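Local coordinates for putative methylase (Clostridium difficile, PDB 3LDU), which probably methylates guanine in ribosomal RNA, using an RNA-binding THUMP region joined to a Rossmann-like methyltransferase domain that holds GTP in this crystal, at residues Y7-L21 / S52-K65. Residues are numbered along the deposited sequence; the frame is centred on the assembly and turned at random. Where two conformers were deposited one is given.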
# COMPACT_ATOMS: atom_id res chain seq x y z
N TYR A 7 -15.02 11.91 -9.92
CA TYR A 7 -14.69 10.53 -10.21
C TYR A 7 -15.17 9.65 -9.07
O TYR A 7 -15.26 10.10 -7.92
CB TYR A 7 -13.18 10.33 -10.31
CG TYR A 7 -12.51 11.10 -11.41
CD1 TYR A 7 -12.90 10.93 -12.73
CD2 TYR A 7 -11.45 11.95 -11.14
CE1 TYR A 7 -12.27 11.62 -13.74
CE2 TYR A 7 -10.81 12.64 -12.15
CZ TYR A 7 -11.24 12.47 -13.45
OH TYR A 7 -10.62 13.14 -14.46
N THR A 8 -15.46 8.40 -9.39
CA THR A 8 -15.52 7.36 -8.37
C THR A 8 -14.28 6.50 -8.55
O THR A 8 -14.08 5.93 -9.62
CB THR A 8 -16.78 6.50 -8.52
OG1 THR A 8 -17.93 7.33 -8.34
CG2 THR A 8 -16.80 5.39 -7.47
N LEU A 9 -13.46 6.42 -7.50
CA LEU A 9 -12.23 5.65 -7.53
C LEU A 9 -12.33 4.49 -6.57
O LEU A 9 -13.11 4.52 -5.60
CB LEU A 9 -11.03 6.53 -7.15
CG LEU A 9 -10.85 7.85 -7.90
CD1 LEU A 9 -9.61 8.59 -7.44
CD2 LEU A 9 -10.79 7.60 -9.42
N ILE A 10 -11.54 3.45 -6.85
CA ILE A 10 -11.43 2.31 -5.96
C ILE A 10 -9.96 2.03 -5.66
O ILE A 10 -9.14 1.91 -6.58
CB ILE A 10 -12.03 1.07 -6.62
CG1 ILE A 10 -13.47 1.35 -7.05
CG2 ILE A 10 -11.96 -0.14 -5.66
CD1 ILE A 10 -14.02 0.25 -7.92
N SER A 11 -9.64 1.92 -4.38
CA SER A 11 -8.29 1.52 -4.00
C SER A 11 -8.29 0.23 -3.21
O SER A 11 -8.84 0.16 -2.11
CB SER A 11 -7.59 2.62 -3.21
OG SER A 11 -7.21 3.67 -4.08
N PRO A 12 -7.71 -0.82 -3.79
CA PRO A 12 -7.55 -2.09 -3.10
C PRO A 12 -6.49 -1.93 -2.02
O PRO A 12 -5.62 -1.05 -2.11
CB PRO A 12 -7.04 -3.03 -4.20
CG PRO A 12 -7.27 -2.31 -5.50
CD PRO A 12 -7.19 -0.86 -5.18
N CYS A 13 -6.56 -2.76 -1.00
CA CYS A 13 -5.54 -2.77 0.04
C CYS A 13 -5.54 -4.15 0.65
O CYS A 13 -6.49 -4.91 0.47
CB CYS A 13 -5.86 -1.75 1.13
SG CYS A 13 -7.47 -2.02 1.97
N PHE A 14 -4.49 -4.48 1.38
CA PHE A 14 -4.48 -5.76 2.06
C PHE A 14 -5.52 -5.79 3.17
O PHE A 14 -5.88 -4.75 3.73
CB PHE A 14 -3.08 -6.14 2.52
CG PHE A 14 -2.25 -6.75 1.43
CD1 PHE A 14 -1.45 -5.97 0.62
CD2 PHE A 14 -2.31 -8.11 1.18
CE1 PHE A 14 -0.70 -6.54 -0.40
CE2 PHE A 14 -1.57 -8.69 0.17
CZ PHE A 14 -0.76 -7.90 -0.62
N PHE A 15 -6.07 -6.97 3.45
CA PHE A 15 -7.06 -7.11 4.51
C PHE A 15 -6.45 -6.64 5.82
O PHE A 15 -5.33 -7.01 6.15
CB PHE A 15 -7.54 -8.55 4.62
CG PHE A 15 -8.16 -9.07 3.35
CD1 PHE A 15 -9.15 -8.35 2.71
CD2 PHE A 15 -7.76 -10.28 2.81
CE1 PHE A 15 -9.73 -8.82 1.55
CE2 PHE A 15 -8.34 -10.76 1.64
CZ PHE A 15 -9.33 -10.03 1.01
N GLY A 16 -7.19 -5.82 6.56
CA GLY A 16 -6.71 -5.26 7.81
C GLY A 16 -6.17 -3.85 7.64
O GLY A 16 -5.90 -3.15 8.62
N MSE A 17 -6.02 -3.43 6.39
CA MSE A 17 -5.53 -2.09 6.06
C MSE A 17 -6.64 -1.07 5.74
O MSE A 17 -6.34 0.12 5.54
CB MSE A 17 -4.58 -2.16 4.86
CG MSE A 17 -3.38 -3.03 5.11
SE MSE A 17 -2.05 -2.01 6.09
CE MSE A 17 -2.79 -1.98 7.93
N GLU A 18 -7.89 -1.53 5.71
CA GLU A 18 -9.02 -0.70 5.29
C GLU A 18 -9.21 0.56 6.13
O GLU A 18 -9.51 1.63 5.60
CB GLU A 18 -10.33 -1.50 5.28
CG GLU A 18 -10.32 -2.69 4.34
CD GLU A 18 -9.82 -3.97 4.99
OE1 GLU A 18 -9.24 -3.92 6.10
OE2 GLU A 18 -10.00 -5.04 4.37
N LYS A 19 -9.06 0.44 7.45
CA LYS A 19 -9.23 1.59 8.34
C LYS A 19 -8.15 2.66 8.11
O LYS A 19 -8.45 3.85 8.10
CB LYS A 19 -9.20 1.14 9.80
CG LYS A 19 -10.46 1.46 10.58
CD LYS A 19 -11.64 0.67 10.06
CE LYS A 19 -12.55 0.26 11.21
NZ LYS A 19 -11.82 -0.57 12.21
N MSE A 20 -6.90 2.23 7.94
CA MSE A 20 -5.82 3.17 7.70
C MSE A 20 -6.00 3.84 6.35
O MSE A 20 -5.82 5.05 6.24
CB MSE A 20 -4.45 2.49 7.73
CG MSE A 20 -4.02 2.07 9.11
SE MSE A 20 -4.84 0.41 9.66
CE MSE A 20 -6.11 -0.06 8.32
N LEU A 21 -6.34 3.06 5.34
CA LEU A 21 -6.56 3.62 3.99
C LEU A 21 -7.74 4.60 3.98
O LEU A 21 -7.68 5.66 3.38
CB LEU A 21 -6.80 2.51 2.97
CG LEU A 21 -7.06 2.93 1.51
CD1 LEU A 21 -6.03 3.96 1.02
CD2 LEU A 21 -7.04 1.71 0.64
N SER A 52 -4.63 10.95 -5.34
CA SER A 52 -4.69 9.61 -4.73
C SER A 52 -3.43 8.81 -4.99
O SER A 52 -2.84 8.23 -4.08
CB SER A 52 -5.93 8.85 -5.23
OG SER A 52 -7.10 9.52 -4.80
N ASN A 53 -2.98 8.79 -6.24
CA ASN A 53 -1.71 8.16 -6.58
C ASN A 53 -0.53 8.83 -5.88
O ASN A 53 0.41 8.17 -5.44
CB ASN A 53 -1.49 8.20 -8.10
CG ASN A 53 -2.26 7.13 -8.81
OD1 ASN A 53 -1.97 5.94 -8.65
ND2 ASN A 53 -3.26 7.53 -9.59
N MSE A 54 -0.59 10.15 -5.75
CA MSE A 54 0.53 10.90 -5.17
C MSE A 54 0.69 10.64 -3.68
O MSE A 54 1.82 10.52 -3.17
CB MSE A 54 0.33 12.40 -5.39
CG MSE A 54 1.44 13.28 -4.82
SE MSE A 54 3.21 12.92 -5.59
CE MSE A 54 2.74 12.65 -7.40
N TRP A 55 -0.45 10.57 -2.99
CA TRP A 55 -0.46 10.70 -1.53
C TRP A 55 -0.80 9.43 -0.75
O TRP A 55 -0.39 9.29 0.40
CB TRP A 55 -1.41 11.83 -1.11
CG TRP A 55 -0.81 13.20 -1.32
CD1 TRP A 55 -1.08 14.08 -2.33
CD2 TRP A 55 0.21 13.80 -0.52
NE1 TRP A 55 -0.30 15.21 -2.19
CE2 TRP A 55 0.51 15.06 -1.08
CE3 TRP A 55 0.91 13.40 0.63
CZ2 TRP A 55 1.45 15.92 -0.54
CZ3 TRP A 55 1.85 14.25 1.17
CH2 TRP A 55 2.12 15.50 0.59
N LEU A 56 -1.55 8.50 -1.35
CA LEU A 56 -1.97 7.33 -0.57
C LEU A 56 -0.82 6.35 -0.33
O LEU A 56 -0.21 5.84 -1.28
CB LEU A 56 -3.16 6.63 -1.26
CG LEU A 56 -4.41 7.49 -1.37
CD1 LEU A 56 -5.49 6.70 -2.14
CD2 LEU A 56 -4.93 7.91 0.00
N ARG A 57 -0.53 6.07 0.95
CA ARG A 57 0.56 5.17 1.34
C ARG A 57 0.11 3.74 1.56
O ARG A 57 0.93 2.83 1.54
CB ARG A 57 1.24 5.67 2.61
CG ARG A 57 1.65 7.13 2.55
CD ARG A 57 2.39 7.56 3.80
NE ARG A 57 2.50 9.02 3.86
CZ ARG A 57 3.54 9.71 3.41
NH1 ARG A 57 4.57 9.07 2.85
NH2 ARG A 57 3.55 11.03 3.50
N CYS A 58 -1.19 3.54 1.77
CA CYS A 58 -1.72 2.20 2.07
C CYS A 58 -2.53 1.56 0.95
O CYS A 58 -3.02 0.45 1.07
CB CYS A 58 -2.52 2.25 3.36
SG CYS A 58 -1.48 2.66 4.80
N ALA A 59 -2.68 2.29 -0.16
CA ALA A 59 -3.38 1.76 -1.33
C ALA A 59 -2.43 0.95 -2.19
O ALA A 59 -1.29 1.35 -2.39
CB ALA A 59 -3.95 2.93 -2.16
N GLU A 60 -2.90 -0.17 -2.72
CA GLU A 60 -2.05 -0.95 -3.61
C GLU A 60 -2.12 -0.39 -5.03
O GLU A 60 -1.22 -0.63 -5.83
CB GLU A 60 -2.45 -2.42 -3.63
CG GLU A 60 -2.33 -3.11 -2.29
CD GLU A 60 -0.91 -3.12 -1.76
OE1 GLU A 60 0.03 -3.36 -2.56
OE2 GLU A 60 -0.73 -2.93 -0.54
N ARG A 61 -3.20 0.33 -5.32
CA ARG A 61 -3.32 1.05 -6.58
C ARG A 61 -4.61 1.85 -6.58
O ARG A 61 -5.34 1.87 -5.59
CB ARG A 61 -3.22 0.13 -7.80
CG ARG A 61 -4.15 -1.05 -7.78
CD ARG A 61 -4.03 -1.85 -9.07
NE ARG A 61 -2.71 -2.46 -9.24
CZ ARG A 61 -1.75 -1.96 -10.01
NH1 ARG A 61 -0.58 -2.58 -10.10
NH2 ARG A 61 -1.96 -0.84 -10.68
N VAL A 62 -4.81 2.63 -7.64
CA VAL A 62 -5.95 3.52 -7.71
C VAL A 62 -6.67 3.23 -9.02
O VAL A 62 -6.09 3.41 -10.10
CB VAL A 62 -5.52 5.00 -7.67
CG1 VAL A 62 -6.75 5.91 -7.88
CG2 VAL A 62 -4.81 5.31 -6.36
N HIS A 63 -7.90 2.74 -8.92
CA HIS A 63 -8.72 2.42 -10.09
C HIS A 63 -9.79 3.47 -10.33
O HIS A 63 -10.42 3.96 -9.39
CB HIS A 63 -9.44 1.09 -9.88
CG HIS A 63 -8.53 -0.10 -9.79
ND1 HIS A 63 -8.22 -0.88 -10.88
CD2 HIS A 63 -7.87 -0.64 -8.74
CE1 HIS A 63 -7.40 -1.85 -10.51
NE2 HIS A 63 -7.19 -1.73 -9.21
N LEU A 64 -10.02 3.79 -11.59
CA LEU A 64 -11.16 4.62 -11.97
C LEU A 64 -12.34 3.69 -12.27
O LEU A 64 -12.27 2.87 -13.19
CB LEU A 64 -10.80 5.44 -13.21
CG LEU A 64 -11.98 6.22 -13.82
CD1 LEU A 64 -12.53 7.25 -12.83
CD2 LEU A 64 -11.55 6.90 -15.11
N LYS A 65 -13.41 3.79 -11.48
CA LYS A 65 -14.55 2.91 -11.66
C LYS A 65 -15.36 3.35 -12.87
O LYS A 65 -15.71 4.53 -13.00
CB LYS A 65 -15.45 2.93 -10.44
CG LYS A 65 -16.49 1.83 -10.42
CD LYS A 65 -17.32 1.92 -9.16
CE LYS A 65 -18.42 0.87 -9.15
NZ LYS A 65 -19.17 0.90 -7.86
O HOH W 1 -16.07 7.14 -11.97
O HOH W 2 -2.53 -2.36 1.43
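Ile10 and His63 form an antiparallel hydrogen-bonded pair, each N giving a 2.8 Å bond to the other's O (Ile10 N to His63 O, His63 N to Ile10 O). Lys65 N reaches Thr8 O in its carbonyl plane at 2.9 Å, and a water accepts from Thr8 N and donates to Lys65 O, replacing a direct bond. Beyond Ile10 the pairing loses its regular rungs: the hydroxyl of Ser11, held beside its own backbone N (chi1 -74°), donates to Arg61 O, and Pro12 O receives an almost straight bond from Glu60 N. The tightly packed part is the face of Leu9, Ser11 and Leu64, all buried. There Leu9 sends CD1 against Val62 CG1 (3.9 Å) and CD2 against Leu64 CD1, while Ala59 CB meets both Ser11 CB and Leu21 CD1. Strands 7-12 and 63-70 are neighbours in the mixed sheet; with strands 31-36 and 39-44 and helices 18-27 and 48-55 they make up the RlmL ferredoxin-like region. Leu21 CD1 of helix 18-27 meets Leu56 CD1, just past the end of helix 48-55. The face with Ile10 and His63 is more open toward its margin, where Thr8, Pro12 and Lys65 are partly exposed. The extended Lys65 chain runs beside Thr8, its CG 3.9 Å from Ile10 CD1, and carries NZ on to a salt bridge with Glu68. Pro12 presents CD to the edge of the His63 ring, 3.6 Å from CD2. At the far end Glu60, bent at chi2 (-62°), brings OE2 in plane to the edge of the Phe14 ring, 3.3 Å from CD1, with carboxylate and ring 79° apart. A second water links Phe14 N, Cys58 O and Glu60 OE2; the same carboxylate bonds Thr182 and forms a salt bridge with Arg180.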